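Local coordinates for protein glucose-1-phosphate uridylyltransferase (Sphingomonas elodea, PDB 2UX8) that probably transfers the uridylyl group of UTP to glucose 1-phosphate, giving UDP-glucose and diphosphate, and is seen here with glucose 1-phosphate bound, at residues Pro13-Val18 and Gly59-Ile64; Pro46-Ala51 and Asp76-Ala81. One frame throughout, in Å; residues are numbered along the deposited sequence.

Contact 1 of 2, residues Pro13-Val18 and Gly59-Ile64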
# COMPACT_ATOMS: atom_id res chain seq x y z
N PRO C 13 32.44 6.83 -14.36
CA PRO C 13 32.56 6.90 -12.91
C PRO C 13 31.46 6.04 -12.30
O PRO C 13 30.56 5.59 -13.02
CB PRO C 13 32.35 8.38 -12.63
CG PRO C 13 31.35 8.77 -13.67
CD PRO C 13 31.85 8.06 -14.91
N LEU C 14 31.54 5.75 -11.01
CA LEU C 14 30.46 4.98 -10.43
C LEU C 14 29.61 5.90 -9.59
O LEU C 14 29.96 6.30 -8.48
CB LEU C 14 30.93 3.80 -9.59
CG LEU C 14 31.89 4.01 -8.44
CD1 LEU C 14 31.73 2.89 -7.47
CD2 LEU C 14 33.28 4.06 -8.99
N ARG C 15 28.50 6.27 -10.20
CA ARG C 15 27.53 7.13 -9.59
C ARG C 15 26.38 6.19 -9.26
O ARG C 15 25.26 6.63 -9.04
CB ARG C 15 27.09 8.19 -10.61
CG ARG C 15 27.10 7.68 -12.05
CD ARG C 15 26.16 8.48 -12.96
NE ARG C 15 25.75 7.71 -14.14
CZ ARG C 15 24.68 8.00 -14.89
NH1 ARG C 15 23.92 9.04 -14.58
NH2 ARG C 15 24.37 7.24 -15.93
N LYS C 16 26.66 4.88 -9.22
CA LYS C 16 25.57 3.94 -8.97
C LYS C 16 25.81 2.78 -8.03
O LYS C 16 26.86 2.15 -8.02
CB LYS C 16 25.04 3.41 -10.30
CG LYS C 16 24.51 4.49 -11.21
CD LYS C 16 24.00 3.94 -12.53
CE LYS C 16 23.40 5.05 -13.37
NZ LYS C 16 23.41 4.72 -14.82
N ALA C 17 24.77 2.51 -7.25
CA ALA C 17 24.78 1.43 -6.28
C ALA C 17 23.47 0.65 -6.37
O ALA C 17 22.39 1.23 -6.55
CB ALA C 17 24.96 1.98 -4.88
N VAL C 18 23.56 -0.67 -6.23
CA VAL C 18 22.39 -1.54 -6.30
C VAL C 18 22.14 -2.15 -4.93
O VAL C 18 23.05 -2.71 -4.33
CB VAL C 18 22.59 -2.66 -7.32
CG1 VAL C 18 21.41 -3.62 -7.27
CG2 VAL C 18 22.73 -2.06 -8.70
N GLY C 59 30.34 8.82 -2.43
CA GLY C 59 30.21 9.56 -3.67
C GLY C 59 29.24 9.03 -4.70
O GLY C 59 29.21 9.50 -5.84
N ILE C 60 28.43 8.06 -4.31
CA ILE C 60 27.45 7.49 -5.21
C ILE C 60 26.24 8.42 -5.32
O ILE C 60 25.78 8.96 -4.32
CB ILE C 60 27.06 6.09 -4.72
CG1 ILE C 60 28.24 5.16 -5.00
CG2 ILE C 60 25.77 5.60 -5.38
CD1 ILE C 60 28.00 3.77 -4.60
N GLU C 61 25.72 8.62 -6.53
CA GLU C 61 24.58 9.50 -6.68
C GLU C 61 23.32 8.90 -7.28
O GLU C 61 22.38 9.62 -7.60
CB GLU C 61 24.97 10.74 -7.48
CG GLU C 61 25.54 10.45 -8.84
CD GLU C 61 26.03 11.69 -9.55
OE1 GLU C 61 26.69 12.52 -8.90
OE2 GLU C 61 25.76 11.83 -10.75
N GLN C 62 23.28 7.59 -7.43
CA GLN C 62 22.10 6.94 -7.99
C GLN C 62 21.88 5.60 -7.29
O GLN C 62 22.59 4.62 -7.54
CB GLN C 62 22.26 6.75 -9.51
CG GLN C 62 21.17 5.90 -10.19
CD GLN C 62 19.85 6.62 -10.36
OE1 GLN C 62 19.75 7.58 -11.13
NE2 GLN C 62 18.82 6.16 -9.66
N MET C 63 20.91 5.57 -6.38
CA MET C 63 20.57 4.35 -5.66
C MET C 63 19.51 3.61 -6.46
O MET C 63 18.50 4.20 -6.85
CB MET C 63 19.99 4.67 -4.29
CG MET C 63 20.70 5.77 -3.59
SD MET C 63 22.42 5.35 -3.40
CE MET C 63 22.58 5.52 -1.72
N ILE C 64 19.72 2.33 -6.72
CA ILE C 64 18.70 1.58 -7.43
C ILE C 64 18.33 0.38 -6.58
O ILE C 64 19.14 -0.51 -6.34
CB ILE C 64 19.14 1.23 -8.90
CG1 ILE C 64 19.14 -0.27 -9.13
CG2 ILE C 64 20.48 1.86 -9.24
CD1 ILE C 64 17.88 -0.77 -9.77
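Ala17 sits between two main-chain bonds to the other strand. Its N donates to Gln62 O at 3.0 Å, and its O accepts from Ile64 N at 2.9 Å. Both bonds are nearly straight. Gln62 and Ile64 flank Met63, the register partner of Ala17, as in a parallel pair. Glu61 N adds a weak bond to Arg15 O, and the Glu61 side chain packs with CG against Arg15 CB. On the face that carries Ala17, Ile60 reaches across from the neighbouring loop. Its CD1 lies 3.5 Å from Ala17 CB, and its CG2 rests against the same methyl. CG1 stands anti to the carbonyl carbon (chi1 -73°), and chi2 is extended, which carries CD1 over Ala17. Ile60 also touches Ala136 of strand 135-138 and Leu151 of helix 150-161. Replacing Ile60 by alanine would remove everything beyond CB and is likely to leave a gap over the Ala17 methyl.

The other face carries Lys16, Val18, Gln62 and Ile64. Lys16 and Gln62 run side by side, with Lys16 CG 3.6 Å from Gln62 CB. Val18 CG2 and Ile64 CG1 pair likewise at 4.0 Å. The chain of Lys16 is extended beyond CG, and its NZ bonds to Ile129 O, while Gln62 NE2 bonds to Gly106 O and Asp128 of a second subunit packs against both residues.

Strands 16-21 and 62-67 are thus parallel neighbours in the central sheet of the nucleotidyltransferase fold. Main-chain bonds and apolar groups hold them together. Arg15 NH2 and Lys16 NZ both form salt bridges with Glu133 OE2, so one carboxylate probably offsets part of both charges at the start of the strand pair.

Contact 2 of 2, residues Pro46-Ala51 and Asp76-Ala81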
# COMPACT_ATOMS: atom_id res chain seq x y z
N PRO C 46 16.65 2.62 10.00
CA PRO C 46 16.49 1.28 9.43
C PRO C 46 17.75 0.87 8.69
O PRO C 46 18.47 1.72 8.17
CB PRO C 46 15.31 1.45 8.49
CG PRO C 46 15.45 2.88 8.03
CD PRO C 46 15.78 3.59 9.31
N LEU C 47 18.01 -0.44 8.64
CA LEU C 47 19.18 -0.98 7.94
C LEU C 47 19.49 -0.34 6.58
O LEU C 47 20.64 -0.00 6.33
CB LEU C 47 19.02 -2.49 7.78
CG LEU C 47 19.09 -3.27 9.09
CD1 LEU C 47 18.59 -4.68 8.89
CD2 LEU C 47 20.52 -3.28 9.60
N ILE C 48 18.50 -0.16 5.71
CA ILE C 48 18.79 0.47 4.40
C ILE C 48 19.26 1.90 4.54
O ILE C 48 20.06 2.36 3.72
CB ILE C 48 17.58 0.57 3.47
CG1 ILE C 48 16.32 0.17 4.21
CG2 ILE C 48 17.83 -0.21 2.19
CD1 ILE C 48 15.19 1.10 3.92
N GLN C 49 18.75 2.61 5.55
CA GLN C 49 19.16 3.98 5.76
C GLN C 49 20.68 4.00 5.94
O GLN C 49 21.38 4.75 5.24
CB GLN C 49 18.47 4.57 6.99
CG GLN C 49 18.75 6.05 7.18
CD GLN C 49 18.35 6.87 5.99
OE1 GLN C 49 17.16 7.02 5.71
NE2 GLN C 49 19.33 7.39 5.27
N TYR C 50 21.20 3.16 6.83
CA TYR C 50 22.64 3.10 7.05
C TYR C 50 23.36 2.81 5.75
O TYR C 50 24.37 3.45 5.43
CB TYR C 50 23.00 2.01 8.04
CG TYR C 50 22.72 2.38 9.47
CD1 TYR C 50 21.55 1.98 10.10
CD2 TYR C 50 23.63 3.17 10.20
CE1 TYR C 50 21.27 2.34 11.40
CE2 TYR C 50 23.35 3.54 11.51
CZ TYR C 50 22.16 3.12 12.11
OH TYR C 50 21.84 3.45 13.40
N ALA C 51 22.83 1.86 5.00
CA ALA C 51 23.41 1.45 3.74
C ALA C 51 23.46 2.57 2.69
O ALA C 51 24.48 2.71 2.00
CB ALA C 51 22.64 0.26 3.19
N ASP C 76 8.38 4.66 0.76
CA ASP C 76 7.89 5.84 1.46
C ASP C 76 8.96 6.47 2.33
O ASP C 76 9.01 7.69 2.47
CB ASP C 76 6.69 5.46 2.30
CG ASP C 76 5.53 4.97 1.47
OD1 ASP C 76 5.37 5.48 0.35
OD2 ASP C 76 4.79 4.09 1.93
N HIS C 77 9.81 5.63 2.90
CA HIS C 77 10.87 6.11 3.76
C HIS C 77 11.78 7.13 3.08
O HIS C 77 12.28 8.04 3.73
CB HIS C 77 11.71 4.94 4.26
CG HIS C 77 12.83 5.36 5.16
ND1 HIS C 77 12.64 5.61 6.51
CD2 HIS C 77 14.12 5.65 4.90
CE1 HIS C 77 13.77 6.03 7.04
NE2 HIS C 77 14.69 6.06 6.09
N PHE C 78 11.99 6.98 1.77
CA PHE C 78 12.87 7.90 1.06
C PHE C 78 12.15 8.95 0.24
O PHE C 78 12.68 9.46 -0.74
CB PHE C 78 13.83 7.12 0.16
CG PHE C 78 14.80 6.26 0.91
CD1 PHE C 78 14.50 4.94 1.21
CD2 PHE C 78 16.01 6.78 1.36
CE1 PHE C 78 15.39 4.14 1.95
CE2 PHE C 78 16.91 6.00 2.09
CZ PHE C 78 16.59 4.68 2.39
N ASP C 79 10.94 9.28 0.65
CA ASP C 79 10.17 10.29 -0.05
C ASP C 79 9.75 11.30 1.02
O ASP C 79 10.04 11.13 2.20
CB ASP C 79 8.95 9.62 -0.70
CG ASP C 79 8.33 10.47 -1.81
OD1 ASP C 79 8.89 11.53 -2.15
OD2 ASP C 79 7.28 10.06 -2.34
N ILE C 80 9.07 12.37 0.62
CA ILE C 80 8.63 13.34 1.60
C ILE C 80 7.47 12.77 2.40
O ILE C 80 6.51 12.24 1.84
CB ILE C 80 8.17 14.62 0.90
CG1 ILE C 80 9.37 15.23 0.16
CG2 ILE C 80 7.55 15.57 1.90
CD1 ILE C 80 9.04 16.46 -0.63
N ALA C 81 7.58 12.84 3.72
CA ALA C 81 6.54 12.35 4.61
C ALA C 81 5.68 13.58 4.88
O ALA C 81 5.78 14.22 5.94
CB ALA C 81 7.16 11.83 5.89
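Gln49 OE1 accepts a hydrogen bond from His77 NE2 at 2.7 Å. The donor lies in the plane of the amide carbonyl, on a lone pair, and OE1 lies close to the plane of the imidazole. The bond is therefore well directed at both ends, although the amide and ring planes are turned 48° apart. With CG anti to the backbone N (chi1 -175°) and a bend at chi2, the Gln49 chain swings its amide across to the imidazole. The amide nitrogen is held as well: NE2 bonds to Asp53 OD1 and Gly100 O. Partners at both ends of the amide would fix its flip and leave OE1 facing the histidine.

Pro46 meets the same imidazole from another side. Its CG stands over one face, displaced from the ring centre, in a CH-pi contact 4.0 Å from the ring centroid. The imidazole is thus held by a bond at its edge and a proline on its face. Phe78 follows directly in the chain. His77 CD2 lies over the centre of one face of the phenyl ring, 3.5 Å above its plane. Ile48 CD1 touches that ring at its edge, 3.6 Å from Phe78 CE1. The contact is small and buried, with one polar bond set among apolar groups.

Pro46 is the N-cap of helix 47-57, while segment 76-81 leads out of helix 72-77, with Phe78 already in the loop. Phe78 also packs edge-to-face on Phe65 of strand 62-67 and touches strand 108-112. Ile48 reaches Val21 of strand 16-21. Lys33 of a third subunit bonds to His77 O and Asp79 O. The contact therefore joins the start of one helix to the exit from another beside the parallel strands.

In the fold
The two contacts interleave along the chain: 13-18, 46-51, 59-64, then 76-81. Their centres are 16 Å apart, and their nearest atoms about 5 Å apart, without touching. Strand 16-21, helix 47-57 and strand 62-67 follow one another and form a beta-alpha-beta unit whose strands are parallel neighbours in the nucleotidyltransferase sheet. Contact 1 pairs the beginnings of these strands. Contact 2 packs the start of the helix against the segment leading out of helix 72-77, which follows strand 62-67. Both touch the second subunit, and contact 2 also meets the third, so this region lies at subunit interfaces of the four-chain assembly.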